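Local coordinates for solute-binding periplasmic protein of iron/siderophore ABC transporter (Yersinia pestis, PDB 6B2Y) that probably captures chelated iron in the periplasm and delivers it to an ABC transporter for uptake across the inner membrane, at residues V41-M44 with A45-V49; K202-D205 with I206-I210. One frame throughout, in Å; residues are numbered along the deposited sequence.

Interactions 1 and 2 each join neighbouring residues round a turn, but by different chemistry. Interaction 1 reverses the chain between strands 40-42 and 48-50; interaction 2 lies near the C-terminal part of the long helix 186-207. Both are partly buried; the centre of each lies about 22 Å from the centre of the chain, and the two centres are about 32 Å apart, with no touch between them. The hairpin relies on a charged side chain, Asp43, which bonds to backbone and guanidinium alike and is buried against strand 159-162. The helical turn depends on backbone bonds, with Val203 and Thr207 packed inward and a water joining Asp205 to Lys209 on the outer side.

Interaction 1 of 2, residues V41-M44 with A45-V49; sequences VTDM and AGRTV
Val41 and Val49 form an antiparallel hydrogen-bonded pair, N of each bonding to O of the other, and the chain then reverses through a type I turn from Asp43 to Gly46, whose closing bond runs from Gly46 N to Asp43 O at 2.9 Å. Asp43 N also bonds to Arg47 O. The Asp43 carboxylate stands over the turn because CG lies between the backbone N and the carbonyl carbon (chi1 75°). Its OD1 takes Arg47 N at 3.0 Å, from above the carboxylate plane, and a weak bond from Ala45 N that makes an Asx turn. Its OD2 forms a salt bridge with Arg47 NH1 at 2.7 Å, lying in the guanidinium plane although the two flat groups are turned 34° apart. OD2 also accepts from Phe161 N. Arg47 NH2 makes a salt bridge with Glu153 and NH1 also bonds to Val159 O, which would limit rotation of the guanidinium. Val41 CG2 meets Val49 CB at 4.1 Å, while Thr42 and Thr48 lie side by side on the exposed face. At Gly46 (phi 82°) a CB would jam against the preceding carbonyl O, so this position calls for glycine. The whole is a hairpin of the type I + G1 bulge kind, with Gly46 at the bulge, packed on edge strand 159-162.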
ATOM      1  N   VAL A  41      24.430   5.613  -1.017  1.00 20.80           N
ATOM      2  CA  VAL A  41      23.486   4.512  -1.168  1.00 20.93           C
ATOM      3  C   VAL A  41      23.251   4.302  -2.660  1.00 23.64           C
ATOM      4  O   VAL A  41      23.352   5.233  -3.459  1.00 23.39           O
ATOM      5  CB  VAL A  41      22.134   4.756  -0.440  1.00 20.48           C
ATOM      6  CG1 VAL A  41      22.337   4.997   1.055  1.00 24.12           C
ATOM      7  CG2 VAL A  41      21.348   5.907  -1.086  1.00 21.35           C
ATOM      8  N   THR A  42      22.981   3.064  -3.045  1.00 19.28           N
ATOM      9  CA  THR A  42      22.450   2.775  -4.370  1.00 19.79           C
ATOM     10  C   THR A  42      20.944   2.606  -4.205  1.00 20.02           C
ATOM     11  O   THR A  42      20.500   1.736  -3.445  1.00 19.22           O
ATOM     12  CB  THR A  42      23.068   1.517  -4.982  1.00 22.75           C
ATOM     13  OG1 THR A  42      24.495   1.660  -5.061  1.00 21.97           O
ATOM     14  CG2 THR A  42      22.505   1.293  -6.392  1.00 26.29           C
ATOM     15  N   ASP A  43      20.159   3.428  -4.901  1.00 19.68           N
ATOM     16  CA  ASP A  43      18.724   3.394  -4.626  1.00 20.66           C
ATOM     17  C   ASP A  43      18.002   2.437  -5.585  1.00 19.50           C
ATOM     18  O   ASP A  43      18.619   1.706  -6.366  1.00 18.91           O
ATOM     19  CB  ASP A  43      18.136   4.812  -4.638  1.00 19.39           C
ATOM     20  CG  ASP A  43      17.976   5.404  -6.041  1.00 18.03           C
ATOM     21  OD1 ASP A  43      18.276   4.736  -7.040  1.00 19.80           O
ATOM     22  OD2 ASP A  43      17.541   6.579  -6.121  1.00 19.74           O
ATOM     23  N   MET A  44      16.667   2.412  -5.502  1.00 18.19           N
ATOM     24  CA  MET A  44      15.925   1.416  -6.272  1.00 19.26           C
ATOM     25  C   MET A  44      15.875   1.749  -7.754  1.00 21.29           C
ATOM     26  O   MET A  44      15.484   0.891  -8.556  1.00 22.67           O
ATOM     27  CB  MET A  44      14.501   1.257  -5.711  1.00 21.21           C
ATOM     28  CG  MET A  44      14.500   0.718  -4.292  1.00 19.86           C
ATOM     29  SD  MET A  44      15.404  -0.838  -4.171  1.00 22.13           S
ATOM     30  CE  MET A  44      14.443  -1.826  -5.281  1.00 19.94           C
ATOM     31  N   ALA A  45      16.277   2.958  -8.137  1.00 19.99           N
ATOM     32  CA  ALA A  45      16.468   3.300  -9.541  1.00 21.06           C
ATOM     33  C   ALA A  45      17.879   2.979 -10.031  1.00 25.64           C
ATOM     34  O   ALA A  45      18.168   3.154 -11.223  1.00 25.68           O
ATOM     35  CB  ALA A  45      16.165   4.789  -9.751  1.00 19.67           C
ATOM     36  N   GLY A  46      18.751   2.501  -9.150  1.00 20.72           N
ATOM     37  CA  GLY A  46      20.135   2.253  -9.497  1.00 19.97           C
ATOM     38  C   GLY A  46      21.014   3.477  -9.452  1.00 23.39           C
ATOM     39  O   GLY A  46      22.181   3.400  -9.857  1.00 23.29           O
ATOM     40  N   ARG A  47      20.487   4.611  -8.993  1.00 18.88           N
ATOM     41  CA  ARG A  47      21.293   5.810  -8.822  1.00 17.13           C
ATOM     42  C   ARG A  47      22.186   5.687  -7.598  1.00 26.10           C
ATOM     43  O   ARG A  47      21.834   5.036  -6.606  1.00 22.00           O
ATOM     44  CB  ARG A  47      20.398   7.035  -8.678  1.00 19.15           C
ATOM     45  CG  ARG A  47      19.451   7.219  -9.875  1.00 21.49           C
ATOM     46  CD  ARG A  47      18.231   8.067  -9.517  1.00 20.69           C
ATOM     47  NE  ARG A  47      18.555   9.448  -9.147  1.00 22.50           N
ATOM     48  CZ  ARG A  47      18.587   9.895  -7.895  1.00 24.12           C
ATOM     49  NH1 ARG A  47      18.328   9.076  -6.877  1.00 22.84           N
ATOM     50  NH2 ARG A  47      18.875  11.169  -7.654  1.00 27.42           N
ATOM     51  N   THR A  48      23.342   6.341  -7.659  1.00 20.61           N
ATOM     52  CA  THR A  48      24.244   6.382  -6.520  1.00 20.46           C
ATOM     53  C   THR A  48      24.187   7.781  -5.931  1.00 27.52           C
ATOM     54  O   THR A  48      24.396   8.768  -6.644  1.00 25.38           O
ATOM     55  CB  THR A  48      25.666   5.969  -6.917  1.00 24.35           C
ATOM     56  OG1 THR A  48      26.105   6.720  -8.054  1.00 28.53           O
ATOM     57  CG2 THR A  48      25.671   4.503  -7.292  1.00 24.01           C
ATOM     58  N   VAL A  49      23.856   7.855  -4.644  1.00 23.33           N
ATOM     59  CA  VAL A  49      23.475   9.081  -3.955  1.00 25.63           C
ATOM     60  C   VAL A  49      24.332   9.225  -2.710  1.00 26.55           C
ATOM     61  O   VAL A  49      24.368   8.315  -1.879  1.00 25.05           O
ATOM     62  CB  VAL A  49      21.980   9.051  -3.569  1.00 24.67           C
ATOM     63  CG1 VAL A  49      21.537  10.347  -2.875  1.00 28.81           C
ATOM     64  CG2 VAL A  49      21.114   8.754  -4.793  1.00 29.21           C
TER

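Interaction 2 of 2, residues K202-D205 with I206-I210; sequences KVTD and ITNKI
Thr207 places OG1 between its backbone N and carbonyl carbon (chi1 59°), which brings the hydroxyl back over the preceding turn, whereas Asn208, with CG beside its own N (chi1 -78°), turns its amide toward Thr204. The Thr207 OG1 atom comes to 3.3 Å from Thr204 CA, but its hydrogen bond goes to Gln245 O, outside the turn. The methyl CG2 of Thr207 rests 4.0 Å from Val203 CG1, the two side chains crossing at an angle on the buried side, where Val203 also touches Gln344 and Ala347 of helix 340-350. Asn208 runs alongside Thr204 and lies against its carbonyl, CG coming to 3.1 Å from Thr204 O, though ND2 is too poorly angled to hydrogen-bond there. In the backbone, Val203 O is gripped twice: Thr207 N reaches it at 2.9 Å in the carbonyl plane, and Ile206 N at 3.1 Å from well above that plane. Thr204 O accepts Asn208 N at 2.9 Å. On the outer side Lys209 curls back until a water joins its NZ to Asp205 O, donating to that carbonyl over 2.8 Å and accepting from the ammonium. Lys209 N and Ile210 N make weak bonds to Ile206 O and Thr207 O. The backbone bonds thus weaken near the C-terminal part of helix 186-207, consistent with the long interlobe helix of this class of binding protein.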
ATOM      1  N   LYS A 202       4.966 -17.875   5.905  1.00 23.22           N
ATOM      2  CA  LYS A 202       3.770 -18.563   6.396  1.00 21.60           C
ATOM      3  C   LYS A 202       2.821 -18.901   5.263  1.00 25.13           C
ATOM      4  O   LYS A 202       2.129 -19.929   5.306  1.00 28.26           O
ATOM      5  CB  LYS A 202       3.028 -17.696   7.414  1.00 22.68           C
ATOM      6  CG  LYS A 202       3.730 -17.539   8.727  1.00 28.41           C
ATOM      7  CD  LYS A 202       3.008 -16.520   9.591  1.00 29.58           C
ATOM      8  CE  LYS A 202       3.742 -16.317  10.891  1.00 33.03           C
ATOM      9  NZ  LYS A 202       3.029 -15.367  11.777  1.00 29.99           N
ATOM     10  N   VAL A 203       2.756 -18.034   4.259  1.00 23.21           N
ATOM     11  CA  VAL A 203       1.899 -18.235   3.101  1.00 24.38           C
ATOM     12  C   VAL A 203       2.576 -19.109   2.060  1.00 26.69           C
ATOM     13  O   VAL A 203       1.980 -20.068   1.566  1.00 23.53           O
ATOM     14  CB  VAL A 203       1.500 -16.869   2.499  1.00 22.52           C
ATOM     15  CG1 VAL A 203       0.810 -17.052   1.152  1.00 21.29           C
ATOM     16  CG2 VAL A 203       0.606 -16.085   3.479  1.00 22.59           C
ATOM     17  N   THR A 204       3.830 -18.789   1.704  1.00 24.74           N
ATOM     18  CA  THR A 204       4.470 -19.514   0.612  1.00 24.71           C
ATOM     19  C   THR A 204       4.859 -20.930   1.003  1.00 27.57           C
ATOM     20  O   THR A 204       4.974 -21.781   0.111  1.00 25.44           O
ATOM     21  CB  THR A 204       5.706 -18.767   0.084  1.00 23.29           C
ATOM     22  OG1 THR A 204       6.700 -18.650   1.110  1.00 25.84           O
ATOM     23  CG2 THR A 204       5.292 -17.392  -0.439  1.00 24.43           C
ATOM     24  N   ASP A 205       5.076 -21.198   2.295  1.00 25.19           N
ATOM     25  CA  ASP A 205       5.279 -22.579   2.742  1.00 29.44           C
ATOM     26  C   ASP A 205       4.199 -23.487   2.163  1.00 30.52           C
ATOM     27  O   ASP A 205       4.474 -24.631   1.775  1.00 31.42           O
ATOM     28  CB  ASP A 205       5.257 -22.662   4.277  1.00 31.98           C
ATOM     29  CG  ASP A 205       6.597 -22.285   4.944  1.00 34.17           C
ATOM     30  OD1 ASP A 205       7.593 -21.949   4.268  1.00 32.90           O
ATOM     31  OD2 ASP A 205       6.639 -22.331   6.193  1.00 38.07           O
ATOM     32  N   ILE A 206       2.967 -22.981   2.087  1.00 25.67           N
ATOM     33  CA  ILE A 206       1.834 -23.721   1.534  1.00 29.71           C
ATOM     34  C   ILE A 206       1.670 -23.471   0.039  1.00 28.01           C
ATOM     35  O   ILE A 206       1.501 -24.413  -0.744  1.00 29.34           O
ATOM     36  CB  ILE A 206       0.538 -23.354   2.302  1.00 28.62           C
ATOM     37  CG1 ILE A 206       0.575 -23.930   3.717  1.00 30.98           C
ATOM     38  CG2 ILE A 206      -0.683 -23.848   1.542  1.00 29.32           C
ATOM     39  CD1 ILE A 206      -0.553 -23.452   4.617  1.00 36.33           C
ATOM     40  N   THR A 207       1.681 -22.209  -0.407  1.00 25.57           N
ATOM     41  CA  THR A 207       1.333 -21.949  -1.803  1.00 25.42           C
ATOM     42  C   THR A 207       2.442 -22.307  -2.796  1.00 29.24           C
ATOM     43  O   THR A 207       2.148 -22.439  -3.991  1.00 31.20           O
ATOM     44  CB  THR A 207       0.933 -20.483  -2.008  1.00 24.57           C
ATOM     45  OG1 THR A 207       2.024 -19.644  -1.619  1.00 24.44           O
ATOM     46  CG2 THR A 207      -0.322 -20.125  -1.165  1.00 24.83           C
ATOM     47  N   ASN A 208       3.694 -22.466  -2.346  1.00 28.05           N
ATOM     48  CA  ASN A 208       4.745 -22.915  -3.265  1.00 29.63           C
ATOM     49  C   ASN A 208       4.418 -24.276  -3.878  1.00 34.72           C
ATOM     50  O   ASN A 208       4.777 -24.540  -5.035  1.00 34.83           O
ATOM     51  CB  ASN A 208       6.100 -22.993  -2.550  1.00 29.85           C
ATOM     52  CG  ASN A 208       6.769 -21.629  -2.373  1.00 26.37           C
ATOM     53  OD1 ASN A 208       6.423 -20.660  -3.041  1.00 29.51           O
ATOM     54  ND2 ASN A 208       7.742 -21.563  -1.462  1.00 28.11           N
ATOM     55  N   LYS A 209       3.736 -25.149  -3.126  1.00 34.82           N
ATOM     56  CA  LYS A 209       3.499 -26.531  -3.548  1.00 29.72           C
ATOM     57  C   LYS A 209       2.239 -26.722  -4.378  1.00 35.36           C
ATOM     58  O   LYS A 209       2.022 -27.818  -4.904  1.00 35.75           O
ATOM     59  CB  LYS A 209       3.424 -27.451  -2.326  1.00 35.91           C
ATOM     60  CG  LYS A 209       4.507 -27.209  -1.294  1.00 40.64           C
ATOM     61  CD  LYS A 209       5.822 -27.833  -1.718  1.00 46.12           C
ATOM     62  CE  LYS A 209       6.949 -27.440  -0.765  1.00 49.21           C
ATOM     63  NZ  LYS A 209       6.941 -28.206   0.517  1.00 50.91           N
ATOM     64  N   ILE A 210       1.396 -25.704  -4.508  1.00 32.68           N
ATOM     65  CA  ILE A 210       0.105 -25.878  -5.179  1.00 28.19           C
ATOM     66  C   ILE A 210       0.305 -25.895  -6.690  1.00 29.84           C
ATOM     67  O   ILE A 210       0.851 -24.935  -7.252  1.00 29.93           O
ATOM     68  CB  ILE A 210      -0.887 -24.784  -4.773  1.00 30.88           C
ATOM     69  CG1 ILE A 210      -1.214 -24.894  -3.283  1.00 27.71           C
ATOM     70  CG2 ILE A 210      -2.132 -24.863  -5.627  1.00 31.71           C
ATOM     71  CD1 ILE A 210      -2.013 -23.742  -2.752  1.00 24.88           C
TER
HETATM   72  O   HOH W   1       7.045 -25.661   2.021  1.00 38.91           O